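Peptidoglycan glycosyltransferase (Atopobium parvulum, PDB 4OVD) is a penicillin-binding protein that pairs a dimerisation domain with a penicillin-binding transpeptidase domain. Local coordinates at residues K298-S303 and D374-G379; K367-G372 and G406-G411. All coordinates share one frame; numbering follows the deposited sequence.

Overall arrangement
Both contacts lie in the transpeptidase domain, and their centres are about 8 Å apart. They share helix 366-375. Its C-terminal end and the loop after it meet helix 298-307 in contact 1, while its middle meets the end of helix 404-408 in contact 2. The two also touch directly: T301 OG1 lies 2.8 Å from A409 O, a probable hydrogen bond. T301 OG1 also packs against F369 CE1 at 3.8 Å. K298 CE approaches F410 CB at 3.8 Å. By sequence, K298 is the lysine of the family's SxxK motif. Its NZ bonds to S351 and N353 of the SxN motif, so both contacts probably border the active-site region.

Contact 1: K298-S303 and D374-G379; sequences KVITTS and DKFGIG
S303 and I300 of helix 298-307 pack against the F376 ring. The tight part is at the far end of the ring, where S303 CB lies 3.6 Å from F376 CZ. Here the hydroxyl is turned back to its own helix. S303 OG sits beside the backbone N (chi1 -67°) and donates to V299 O at 2.6 Å. V299 O also accepts the S303 N-H, so two bonds grip it. I300 CG2 lies 3.9 Å from F376 CD2. Both groups reach the ring obliquely, and the I300 and F376 side chains run past one another, pointing opposite ways. F376 follows the last turn of helix 366-375, which closes with a Schellman motif. G377 has positive phi and its N bonds to D374 O at 3.0 Å. The chain then turns so that I378 faces the same helix. This second part is looser: I300 CD1 and I378 CD1 meet tip to tip at 4.2 Å. A424 of helix 418-429 touches both I300 and F376. All four touching residues are buried. The solvent side begins at the two residues just before F376: D374 and K375 are exposed, and K375 NZ makes a weak hydrogen bond to V455 O.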
loop_
_atom_site.group_PDB
_atom_site.type_symbol
_atom_site.label_atom_id
_atom_site.label_comp_id
_atom_site.label_asym_id
_atom_site.label_seq_id
_atom_site.Cartn_x
_atom_site.Cartn_y
_atom_site.Cartn_z
ATOM N N LYS A 298 -6.500 1.316 -12.577
ATOM C CA LYS A 298 -7.005 2.191 -13.630
ATOM C C LYS A 298 -6.670 3.666 -13.413
ATOM O O LYS A 298 -6.720 4.432 -14.328
ATOM C CB LYS A 298 -8.481 2.012 -13.804
ATOM C CG LYS A 298 -8.822 0.610 -14.214
ATOM C CD LYS A 298 -10.303 0.441 -14.376
ATOM C CE LYS A 298 -10.632 -1.028 -14.573
ATOM N NZ LYS A 298 -12.057 -1.242 -14.738
ATOM N N VAL A 299 -6.341 4.049 -12.199
ATOM C CA VAL A 299 -5.930 5.422 -11.888
ATOM C C VAL A 299 -4.563 5.717 -12.534
ATOM O O VAL A 299 -4.281 6.843 -12.961
ATOM C CB VAL A 299 -5.892 5.544 -10.372
ATOM C CG1 VAL A 299 -5.120 6.781 -9.964
ATOM C CG2 VAL A 299 -7.337 5.569 -9.852
ATOM N N ILE A 300 -3.725 4.682 -12.620
ATOM C CA ILE A 300 -2.417 4.785 -13.277
ATOM C C ILE A 300 -2.612 4.928 -14.780
ATOM O O ILE A 300 -2.076 5.796 -15.418
ATOM C CB ILE A 300 -1.551 3.555 -12.882
ATOM C CG1 ILE A 300 -1.242 3.733 -11.396
ATOM C CG2 ILE A 300 -0.249 3.533 -13.595
ATOM C CD1 ILE A 300 -0.873 2.510 -10.655
ATOM N N THR A 301 -3.413 4.059 -15.362
ATOM C CA THR A 301 -3.685 4.124 -16.779
ATOM C C THR A 301 -4.264 5.471 -17.179
ATOM O O THR A 301 -3.871 6.050 -18.215
ATOM C CB THR A 301 -4.669 3.041 -17.141
ATOM O OG1 THR A 301 -4.092 1.785 -16.714
ATOM C CG2 THR A 301 -5.040 3.138 -18.648
ATOM N N THR A 302 -5.226 5.992 -16.412
ATOM C CA THR A 302 -5.813 7.280 -16.829
ATOM C C THR A 302 -4.844 8.406 -16.596
ATOM O O THR A 302 -4.816 9.374 -17.375
ATOM C CB THR A 302 -7.160 7.531 -16.131
ATOM O OG1 THR A 302 -6.979 7.278 -14.738
ATOM C CG2 THR A 302 -8.174 6.503 -16.528
ATOM N N SER A 303 -4.092 8.346 -15.505
ATOM C CA SER A 303 -3.064 9.360 -15.288
ATOM C C SER A 303 -2.066 9.467 -16.452
ATOM O O SER A 303 -1.697 10.563 -16.882
ATOM C CB SER A 303 -2.290 9.053 -14.033
ATOM O OG SER A 303 -3.185 9.210 -12.971
ATOM N N ASP A 374 6.528 2.673 -15.715
ATOM C CA ASP A 374 7.871 2.724 -15.203
ATOM C C ASP A 374 8.085 3.997 -14.399
ATOM O O ASP A 374 8.626 3.959 -13.317
ATOM C CB ASP A 374 8.843 2.642 -16.359
ATOM C CG ASP A 374 10.233 2.378 -15.910
ATOM O OD1 ASP A 374 10.523 1.191 -15.646
ATOM O OD2 ASP A 374 11.037 3.332 -15.880
ATOM N N LYS A 375 7.615 5.132 -14.912
ATOM C CA LYS A 375 7.773 6.359 -14.198
ATOM C C LYS A 375 7.007 6.277 -12.868
ATOM O O LYS A 375 7.434 6.833 -11.876
ATOM C CB LYS A 375 7.182 7.460 -15.093
ATOM C CG LYS A 375 7.716 8.863 -14.921
ATOM C CD LYS A 375 7.220 9.711 -16.084
ATOM C CE LYS A 375 8.013 10.999 -16.273
ATOM N NZ LYS A 375 8.092 11.836 -15.049
ATOM N N PHE A 376 5.852 5.591 -12.851
ATOM C CA PHE A 376 5.064 5.445 -11.628
ATOM C C PHE A 376 5.668 4.450 -10.637
ATOM O O PHE A 376 5.057 4.177 -9.557
ATOM C CB PHE A 376 3.643 5.020 -11.941
ATOM C CG PHE A 376 2.645 6.144 -12.055
ATOM C CD1 PHE A 376 2.129 6.715 -10.904
ATOM C CD2 PHE A 376 2.164 6.586 -13.282
ATOM C CE1 PHE A 376 1.164 7.709 -10.957
ATOM C CE2 PHE A 376 1.199 7.561 -13.336
ATOM C CZ PHE A 376 0.695 8.130 -12.172
ATOM N N GLY A 377 6.821 3.878 -10.983
ATOM C CA GLY A 377 7.503 2.918 -10.082
ATOM C C GLY A 377 6.946 1.474 -10.126
ATOM O O GLY A 377 7.349 0.627 -9.322
ATOM N N ILE A 378 6.082 1.174 -11.088
ATOM C CA ILE A 378 5.460 -0.153 -11.143
ATOM C C ILE A 378 6.498 -1.139 -11.555
ATOM O O ILE A 378 7.141 -0.941 -12.548
ATOM C CB ILE A 378 4.275 -0.177 -12.091
ATOM C CG1 ILE A 378 3.244 0.866 -11.661
ATOM C CG2 ILE A 378 3.647 -1.570 -12.093
ATOM C CD1 ILE A 378 2.869 0.776 -10.186
ATOM N N GLY A 379 6.699 -2.197 -10.759
ATOM C CA GLY A 379 7.748 -3.129 -11.042
ATOM C C GLY A 379 9.076 -2.727 -10.422
ATOM O O GLY A 379 10.072 -3.307 -10.738
#

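Contact 2: K367-G372 and G406-G411; sequences KRFAEG and GNMAFG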
loop_
_atom_site.group_PDB
_atom_site.type_symbol
_atom_site.label_atom_id
_atom_site.label_comp_id
_atom_site.label_asym_id
_atom_site.label_seq_id
_atom_site.Cartn_x
_atom_site.Cartn_y
_atom_site.Cartn_z
ATOM N N LYS A 367 4.146 1.888 -25.942
ATOM C CA LYS A 367 5.348 2.635 -25.589
ATOM C C LYS A 367 5.115 3.673 -24.506
ATOM O O LYS A 367 5.872 3.695 -23.527
ATOM C CB LYS A 367 5.938 3.309 -26.832
ATOM C CG LYS A 367 7.158 4.168 -26.508
ATOM C CD LYS A 367 7.933 4.509 -27.776
ATOM C CE LYS A 367 8.978 5.549 -27.449
ATOM N NZ LYS A 367 9.790 5.774 -28.643
ATOM N N ARG A 368 4.137 4.581 -24.701
ATOM C CA ARG A 368 3.859 5.594 -23.675
ATOM C C ARG A 368 3.304 4.940 -22.445
ATOM O O ARG A 368 3.542 5.421 -21.329
ATOM C CB ARG A 368 2.936 6.732 -24.174
ATOM C CG ARG A 368 3.635 7.662 -25.154
ATOM C CD ARG A 368 2.751 8.774 -25.700
ATOM N NE ARG A 368 1.635 8.239 -26.477
ATOM C CZ ARG A 368 1.073 8.896 -27.481
ATOM N NH1 ARG A 368 1.578 10.069 -27.842
ATOM N NH2 ARG A 368 0.032 8.354 -28.149
ATOM N N PHE A 369 2.593 3.824 -22.626
ATOM C CA PHE A 369 2.054 3.124 -21.473
ATOM C C PHE A 369 3.183 2.568 -20.646
ATOM O O PHE A 369 3.256 2.801 -19.448
ATOM C CB PHE A 369 1.129 1.972 -21.881
ATOM C CG PHE A 369 0.497 1.245 -20.715
ATOM C CD1 PHE A 369 -0.553 1.825 -19.984
ATOM C CD2 PHE A 369 0.906 0.008 -20.378
ATOM C CE1 PHE A 369 -1.137 1.149 -18.981
ATOM C CE2 PHE A 369 0.286 -0.700 -19.359
ATOM C CZ PHE A 369 -0.751 -0.138 -18.678
ATOM N N ALA A 370 4.046 1.783 -21.273
ATOM C CA ALA A 370 5.165 1.194 -20.556
ATOM C C ALA A 370 6.071 2.283 -19.952
ATOM O O ALA A 370 6.646 2.102 -18.873
ATOM C CB ALA A 370 5.945 0.268 -21.454
ATOM N N GLU A 371 6.230 3.421 -20.616
ATOM C CA GLU A 371 7.050 4.470 -20.002
ATOM C C GLU A 371 6.391 5.024 -18.770
ATOM O O GLU A 371 7.056 5.272 -17.778
ATOM C CB GLU A 371 7.370 5.609 -20.973
ATOM C CG GLU A 371 8.421 5.172 -21.991
ATOM C CD GLU A 371 8.572 6.145 -23.141
ATOM O OE1 GLU A 371 7.723 7.062 -23.287
ATOM O OE2 GLU A 371 9.521 5.949 -23.921
ATOM N N GLY A 372 5.066 5.140 -18.792
ATOM C CA GLY A 372 4.370 5.674 -17.640
ATOM C C GLY A 372 4.397 4.738 -16.455
ATOM O O GLY A 372 4.513 5.198 -15.335
ATOM N N GLY A 406 -3.135 -3.822 -23.428
ATOM C CA GLY A 406 -4.593 -3.764 -23.164
ATOM C C GLY A 406 -5.011 -4.354 -21.866
ATOM O O GLY A 406 -5.903 -3.834 -21.181
ATOM N N ASN A 407 -4.383 -5.483 -21.517
ATOM C CA ASN A 407 -4.678 -6.125 -20.238
ATOM C C ASN A 407 -4.130 -5.357 -19.047
ATOM O O ASN A 407 -4.770 -5.197 -17.992
ATOM C CB ASN A 407 -4.147 -7.568 -20.219
ATOM C CG ASN A 407 -4.877 -8.491 -21.168
ATOM O OD1 ASN A 407 -6.031 -8.318 -21.471
ATOM N ND2 ASN A 407 -4.163 -9.492 -21.651
HETATM N N MSE A 408 -2.901 -4.923 -19.158
HETATM C CA MSE A 408 -2.310 -4.133 -18.078
HETATM C C MSE A 408 -3.087 -2.852 -17.814
HETATM O O MSE A 408 -3.117 -2.351 -16.676
HETATM C CB MSE A 408 -0.899 -3.700 -18.408
HETATM C CG MSE A 408 -0.013 -4.933 -18.224
HETATM SE SE MSE A 408 1.869 -4.423 -18.692
HETATM C CE MSE A 408 2.058 -3.537 -17.020
ATOM N N ALA A 409 -3.772 -2.347 -18.838
ATOM C CA ALA A 409 -4.552 -1.093 -18.694
ATOM C C ALA A 409 -5.585 -1.230 -17.620
ATOM O O ALA A 409 -5.966 -0.218 -17.037
ATOM C CB ALA A 409 -5.225 -0.741 -20.011
ATOM N N PHE A 410 -6.153 -2.453 -17.446
ATOM C CA PHE A 410 -7.136 -2.665 -16.399
ATOM C C PHE A 410 -6.587 -3.503 -15.280
ATOM O O PHE A 410 -7.329 -4.112 -14.491
ATOM C CB PHE A 410 -8.491 -3.183 -16.913
ATOM C CG PHE A 410 -8.451 -4.439 -17.723
ATOM C CD1 PHE A 410 -8.257 -4.401 -19.056
ATOM C CD2 PHE A 410 -8.774 -5.649 -17.146
ATOM C CE1 PHE A 410 -8.286 -5.526 -19.826
ATOM C CE2 PHE A 410 -8.849 -6.797 -17.910
ATOM C CZ PHE A 410 -8.583 -6.732 -19.271
ATOM N N GLY A 411 -5.269 -3.461 -15.153
ATOM C CA GLY A 411 -4.606 -4.143 -14.071
ATOM C C GLY A 411 -4.434 -5.664 -14.132
ATOM O O GLY A 411 -4.277 -6.291 -13.062
#
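The F369 ring presents its edge to the end of helix 404-408. M408 CB lies near the ring plane, 3.4 Å from F369 CE2, which is close packing. The backbone N of A409 comes in obliquely, 3.7 Å from F369 CZ. The F410 side chain leaves its backbone away from segment 367-372 and takes no part in the contact. N407 O sits over one F410 face, 3.7 Å from the ring plane and displaced from its centre. F369 has its CG anti to the backbone N (chi1 -178°), and this sends the ring out from helix 366-375 to the other segment. M408, modelled as selenomethionine, passes the ring at its edge, its chain crossing that of F369 at a slant. Its chain bends at chi3 (77°), and the methyl CE ends 4.1 Å from F369 CE2. The selenium is 5.5 Å from the ring centroid and 89° off the ring normal, a Met-aromatic contact at the edge. The helix closes in a Schellman motif, with G411 at positive phi and G411 N bonded to M408 O at 2.9 Å in a type I turn. Y400 touches both F369 and M408, and E360 of helix 353-364 touches F369 and A409. No hydrogen bond joins the two segments. The contact therefore rests on apolar packing, perhaps with a small electrostatic gain where the C-H edge of the ring meets the polarisable selenium.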